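Local coordinates for effector protein Lem4 (lpg1101) (Legionella pneumophila subsp. pneumophila, PDB 6CGK), which is a membrane-associated protein tyrosine phosphatase translocated by the bacterium, represented here by an inactive form of its magnesium-binding haloacid dehalogenase (HAD) domain, at residues 35-39 / 40-44; 49-52 / 53-57; 70-73 / 74-77. The protein carries 1 engineered substitution. All coordinates share one frame; numbering follows the deposited sequence. Where two conformers were deposited one is given.

Interaction 1: residues 35-39 / 40-44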
# COMPACT_ATOMS: atom_id res chain seq x y z
N GLU A 35 -7.19 -13.77 -7.65
CA GLU A 35 -7.05 -14.08 -9.07
C GLU A 35 -5.68 -13.75 -9.61
O GLU A 35 -5.46 -13.89 -10.82
CB GLU A 35 -8.14 -13.39 -9.89
CG GLU A 35 -8.34 -11.92 -9.69
CD GLU A 35 -9.72 -11.50 -10.18
OE1 GLU A 35 -10.70 -11.73 -9.45
OE2 GLU A 35 -9.83 -10.95 -11.30
N VAL A 36 -4.73 -13.39 -8.76
CA VAL A 36 -3.38 -13.05 -9.20
C VAL A 36 -2.31 -13.81 -8.42
O VAL A 36 -1.25 -14.12 -8.94
CB VAL A 36 -3.17 -11.52 -9.09
CG1 VAL A 36 -1.74 -11.20 -8.75
CG2 VAL A 36 -3.57 -10.86 -10.42
N ILE A 37 -2.58 -14.09 -7.13
CA ILE A 37 -1.52 -14.64 -6.29
C ILE A 37 -0.90 -15.91 -6.91
O ILE A 37 0.33 -16.09 -6.87
CB ILE A 37 -2.03 -14.90 -4.86
CG1 ILE A 37 -0.86 -15.34 -3.99
CG2 ILE A 37 -3.13 -15.95 -4.83
CD1 ILE A 37 0.14 -14.22 -3.80
N SER A 38 -1.71 -16.76 -7.52
CA SER A 38 -1.23 -18.00 -8.12
C SER A 38 -0.98 -17.87 -9.60
O SER A 38 -0.83 -18.90 -10.28
CB SER A 38 -2.21 -19.14 -7.90
OG SER A 38 -2.24 -19.46 -6.53
N SER A 39 -0.98 -16.66 -10.12
CA SER A 39 -0.82 -16.56 -11.57
C SER A 39 0.64 -16.78 -11.96
O SER A 39 1.55 -16.57 -11.15
CB SER A 39 -1.26 -15.18 -12.08
OG SER A 39 -0.48 -14.14 -11.50
N PRO A 40 0.88 -17.25 -13.18
CA PRO A 40 2.26 -17.44 -13.63
C PRO A 40 3.14 -16.21 -13.44
O PRO A 40 4.28 -16.34 -12.97
CB PRO A 40 2.07 -17.78 -15.11
CG PRO A 40 0.78 -18.56 -15.12
CD PRO A 40 -0.10 -17.80 -14.13
N LEU A 41 2.64 -15.02 -13.76
CA LEU A 41 3.47 -13.81 -13.67
C LEU A 41 3.83 -13.48 -12.23
O LEU A 41 4.97 -13.11 -11.93
CB LEU A 41 2.75 -12.64 -14.33
CG LEU A 41 3.41 -11.26 -14.20
CD1 LEU A 41 4.76 -11.26 -14.89
CD2 LEU A 41 2.52 -10.17 -14.78
N CYS A 42 2.85 -13.61 -11.33
CA CYS A 42 3.12 -13.34 -9.93
C CYS A 42 4.10 -14.38 -9.37
O CYS A 42 5.07 -14.01 -8.70
CB CYS A 42 1.79 -13.33 -9.19
SG CYS A 42 1.91 -12.92 -7.49
N GLU A 43 3.90 -15.67 -9.69
CA GLU A 43 4.85 -16.67 -9.23
C GLU A 43 6.24 -16.41 -9.81
O GLU A 43 7.25 -16.56 -9.11
CB GLU A 43 4.33 -18.05 -9.59
CG GLU A 43 5.36 -19.10 -9.41
CD GLU A 43 5.53 -19.51 -7.95
OE1 GLU A 43 6.57 -20.14 -7.67
OE2 GLU A 43 4.65 -19.19 -7.10
N ALA A 44 6.33 -16.06 -11.10
CA ALA A 44 7.63 -15.82 -11.71
C ALA A 44 8.34 -14.63 -11.05
O ALA A 44 9.54 -14.69 -10.77
CB ALA A 44 7.46 -15.56 -13.21
O HOH W 1 2.65 -17.14 -5.84
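With chi1 at 61°, S39 tucks OG between its own backbone N and carbonyl carbon, facing the first turn of helix 40-46. E43 instead swings CG opposite its backbone N (chi1 168°) and bends at chi2, which carries its carboxylate back toward the preceding turn. S39 is the N-cap: OG accepts a weak bond from C42 N at 3.4 Å. The same hydroxyl donates to V36 O, OG to O 2.7 Å, in the carbonyl plane and on a lone pair. S39 N also bonds to V36 O, 2.8 Å away, within the type I turn from V36 to S39. Two donors from one residue thus grip a single carbonyl, and the donated bond fixes the rotation of the hydroxyl. C42, modelled like V36 in two conformers, sets CB against this group, 3.2 Å from V36 O. The helix proper opens with E43 N to S39 O, 2.9 Å and almost straight at 174°. A water donates to both I37 O (2.7 Å) and E43 OE2 (3.1 Å), tying the turn to the helix. The segment follows strand 19-23, in the region where HAD enzymes commonly carry cap insertions. In the conformers described, the V36 side chain comes about 4 Å from that of the magnesium ligand D25, and V36 and C42 lean on Y100 of helix 98-107, while L41 packs against Y57.

Interaction 2: residues 49-52 / 53-57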
# COMPACT_ATOMS: atom_id res chain seq x y z
N ALA A 49 14.73 -10.71 -7.11
CA ALA A 49 15.08 -9.89 -5.96
C ALA A 49 15.86 -8.63 -6.33
O ALA A 49 16.24 -7.87 -5.44
CB ALA A 49 15.87 -10.72 -4.94
N THR A 50 16.10 -8.38 -7.62
CA THR A 50 16.76 -7.14 -8.02
C THR A 50 15.97 -6.44 -9.12
O THR A 50 15.18 -7.05 -9.84
CB THR A 50 18.19 -7.38 -8.54
OG1 THR A 50 18.14 -8.09 -9.78
CG2 THR A 50 19.00 -8.20 -7.55
N PHE A 51 16.19 -5.13 -9.21
CA PHE A 51 15.58 -4.31 -10.26
C PHE A 51 15.82 -4.92 -11.64
O PHE A 51 14.89 -5.01 -12.45
CB PHE A 51 16.16 -2.90 -10.16
CG PHE A 51 15.72 -1.94 -11.24
CD1 PHE A 51 14.49 -1.31 -11.18
CD2 PHE A 51 16.56 -1.66 -12.30
CE1 PHE A 51 14.10 -0.38 -12.16
CE2 PHE A 51 16.20 -0.73 -13.29
CZ PHE A 51 14.97 -0.07 -13.22
N ASP A 52 17.06 -5.34 -11.91
CA ASP A 52 17.38 -5.85 -13.24
C ASP A 52 16.59 -7.12 -13.55
O ASP A 52 16.17 -7.34 -14.69
CB ASP A 52 18.88 -6.14 -13.37
CG ASP A 52 19.73 -4.89 -13.43
OD1 ASP A 52 19.21 -3.83 -13.82
OD2 ASP A 52 20.93 -4.97 -13.09
N GLU A 53 16.41 -7.97 -12.56
CA GLU A 53 15.67 -9.20 -12.82
C GLU A 53 14.18 -8.91 -12.98
O GLU A 53 13.51 -9.52 -13.82
CB GLU A 53 15.89 -10.22 -11.69
CG GLU A 53 17.32 -10.71 -11.56
CD GLU A 53 17.48 -11.68 -10.41
OE1 GLU A 53 17.53 -11.23 -9.25
OE2 GLU A 53 17.54 -12.90 -10.67
N ARG A 54 13.65 -8.01 -12.16
CA ARG A 54 12.24 -7.68 -12.27
C ARG A 54 11.92 -7.01 -13.60
O ARG A 54 10.88 -7.29 -14.20
CB ARG A 54 11.84 -6.79 -11.09
CG ARG A 54 11.86 -7.56 -9.78
CD ARG A 54 11.34 -6.68 -8.62
NE ARG A 54 12.15 -5.50 -8.26
CZ ARG A 54 13.02 -5.50 -7.25
NH1 ARG A 54 13.25 -6.62 -6.57
NH2 ARG A 54 13.65 -4.36 -6.88
N MET A 55 12.77 -6.08 -14.05
CA MET A 55 12.42 -5.26 -15.21
C MET A 55 12.28 -6.08 -16.48
O MET A 55 11.68 -5.62 -17.46
CB MET A 55 13.46 -4.15 -15.40
CG MET A 55 13.32 -3.04 -14.33
SD MET A 55 11.70 -2.24 -14.42
CE MET A 55 11.51 -2.29 -16.18
N ARG A 56 12.86 -7.28 -16.50
CA ARG A 56 12.70 -8.11 -17.68
C ARG A 56 11.24 -8.51 -17.91
O ARG A 56 10.89 -8.89 -19.04
CB ARG A 56 13.56 -9.36 -17.52
CG ARG A 56 15.01 -9.02 -17.62
CD ARG A 56 15.87 -10.27 -17.73
NE ARG A 56 17.27 -9.85 -17.72
CZ ARG A 56 18.07 -10.01 -16.68
NH1 ARG A 56 17.63 -10.63 -15.60
NH2 ARG A 56 19.32 -9.59 -16.74
N TYR A 57 10.42 -8.49 -16.86
CA TYR A 57 9.00 -8.80 -16.92
C TYR A 57 8.12 -7.62 -17.36
O TYR A 57 6.91 -7.80 -17.51
CB TYR A 57 8.53 -9.32 -15.55
CG TYR A 57 9.03 -10.74 -15.38
CD1 TYR A 57 10.34 -10.99 -14.97
CD2 TYR A 57 8.24 -11.83 -15.75
CE1 TYR A 57 10.82 -12.31 -14.87
CE2 TYR A 57 8.70 -13.15 -15.64
CZ TYR A 57 10.00 -13.38 -15.21
OH TYR A 57 10.48 -14.67 -15.14
O HOH W 2 16.90 -12.78 -7.51
O HOH W 3 15.13 -5.33 -4.36
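T50 is the N-cap of the short helix 51-55, its OG1 accepting from E53 N at 3.3 Å. E53 reaches back across T50, placing OE1 3.2 Å from T50 OG1, a possible second bond for the hydroxyl, which may be shared with another acceptor. The first turn is completed by R54 N to T50 O, 2.9 Å. Two parts of the contact are closely packed: R54 on the backbone and M55 on F51. R54 is buried. Bent at chi3 (-65°), its chain doubles back along the first turn, and one guanidinium face lies against the backbone, with T50 C 3.6 Å above the plane over the centre and F51 N nearer the rim. NE forms a salt bridge with E106 of helix 98-107, and NH1 bonds to K48 O. A water joins R54 NH2 to A49 O at the margin. The loose, solvent side belongs to D52 and R56. D52 OD2 bonds a glycerol, probably from the crystallisation liquor, and the extended R56 leaves its charged atoms apart from those of D52, merely laying a guanidinium face over D52 O. In the second close-packed part, M55 crosses one face of the F51 ring in a Met-aromatic contact. M55 SD sits obliquely, 4.4 Å from the F51 ring centroid, whereas M55 CG makes the CH-pi contact, 3.5 Å from that centroid and 13° off the normal.

Interaction 3: residues 70-73 / 74-77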
# COMPACT_ATOMS: atom_id res chain seq x y z
N ILE A 70 -1.47 -1.77 -11.94
CA ILE A 70 -1.72 -0.61 -11.09
C ILE A 70 -2.63 0.35 -11.86
O ILE A 70 -2.44 0.57 -13.07
CB ILE A 70 -0.39 0.05 -10.69
CG1 ILE A 70 0.43 -0.95 -9.87
CG2 ILE A 70 -0.62 1.32 -9.91
CD1 ILE A 70 1.66 -0.41 -9.24
N THR A 71 -3.68 0.83 -11.20
CA THR A 71 -4.62 1.63 -11.97
C THR A 71 -4.03 3.01 -12.16
O THR A 71 -3.17 3.45 -11.40
CB THR A 71 -5.98 1.75 -11.29
OG1 THR A 71 -5.87 2.61 -10.16
CG2 THR A 71 -6.51 0.38 -10.87
N GLU A 72 -4.51 3.70 -13.19
CA GLU A 72 -4.01 5.04 -13.47
C GLU A 72 -4.13 5.95 -12.25
O GLU A 72 -3.18 6.65 -11.87
CB GLU A 72 -4.75 5.64 -14.65
CG GLU A 72 -3.98 6.75 -15.34
CD GLU A 72 -2.80 6.20 -16.14
OE1 GLU A 72 -1.65 6.63 -15.89
OE2 GLU A 72 -3.03 5.32 -17.01
N ASN A 73 -5.30 5.95 -11.61
CA ASN A 73 -5.52 6.86 -10.48
C ASN A 73 -4.72 6.44 -9.25
O ASN A 73 -4.36 7.30 -8.44
CB ASN A 73 -7.01 6.93 -10.16
CG ASN A 73 -7.80 7.59 -11.27
OD1 ASN A 73 -7.28 8.43 -12.01
ND2 ASN A 73 -9.07 7.22 -11.40
N ALA A 74 -4.46 5.15 -9.07
CA ALA A 74 -3.67 4.74 -7.92
C ALA A 74 -2.21 5.12 -8.11
O ALA A 74 -1.52 5.51 -7.17
CB ALA A 74 -3.79 3.22 -7.70
N LYS A 75 -1.72 5.00 -9.35
CA LYS A 75 -0.38 5.45 -9.67
C LYS A 75 -0.21 6.92 -9.34
O LYS A 75 0.74 7.31 -8.66
CB LYS A 75 -0.12 5.21 -11.16
CG LYS A 75 1.14 5.84 -11.69
CD LYS A 75 1.17 5.65 -13.21
CE LYS A 75 2.55 5.83 -13.83
NZ LYS A 75 3.11 7.19 -13.62
N ASN A 76 -1.13 7.75 -9.83
CA ASN A 76 -1.03 9.19 -9.56
C ASN A 76 -1.10 9.47 -8.07
O ASN A 76 -0.36 10.32 -7.55
CB ASN A 76 -2.14 9.93 -10.30
CG ASN A 76 -1.93 9.96 -11.78
OD1 ASN A 76 -0.82 9.76 -12.28
ND2 ASN A 76 -3.00 10.21 -12.51
N PHE A 77 -1.98 8.76 -7.35
CA PHE A 77 -2.07 8.93 -5.90
C PHE A 77 -0.74 8.61 -5.22
O PHE A 77 -0.25 9.40 -4.41
CB PHE A 77 -3.20 8.04 -5.35
CG PHE A 77 -3.35 8.08 -3.85
CD1 PHE A 77 -4.11 9.07 -3.25
CD2 PHE A 77 -2.75 7.13 -3.05
CE1 PHE A 77 -4.26 9.12 -1.87
CE2 PHE A 77 -2.89 7.16 -1.67
CZ PHE A 77 -3.65 8.17 -1.07
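T71 and A74 meet at the N-cap of helix 72-82, a helix flanking the parallel sheet of the HAD core. T71 OG1, set between its backbone N and carbonyl carbon by a chi1 of 72°, accepts from A74 N at 3.1 Å and also touches the A74 methyl. T71 O takes K75 N at 3.0 Å, so the cap residue receives an amide on both its hydroxyl and its carbonyl. Around this start the side chains take distinct directions. I70 meets K75 at about a right angle, the I70 CG2 branch pressing on the base of the lysine, 4.1 Å from K75 CB, and reaching A74 CB as well. E72 and K75 run side by side and point the same way; their contact is E72 OE1 beside the methylene K75 CD at 4.0 Å, not a salt bridge, and K75 NZ bonds instead to Q79 OE1 one turn on. The F77 ring extends to helix 188-198, where it meets the ring of W188 with planes at about 45°; W188 also touches N73 and A74. I70 packs on L104 and L105 of helix 98-107, so the start of the helix contacts both 98-107 and 188-198. N76 folds its amide back over the preceding turn, with N76 CG 3.5 Å from E72 O, the carbonyl that also accepts N76 N at 3.1 Å.

All three contacts use a hydroxyl N-cap, but their surroundings differ. Interactions 1 and 2 follow each other in the chain and touch directly: A44 CB lies 3.6 Å from Y57 CE2. Interaction 3 touches neither; its centre lies about 21 Å from each of theirs. Interaction 2 is the surface contact, richest in charged groups and water, with a single buried residue. Interactions 1 and 3 are partly buried, the former nearer the magnesium site and coupled to a turn, the latter closest to the middle of the domain, its cap flanked by I70 and A74. Helix 98-107 is common ground, receiving V36, R54 and I70.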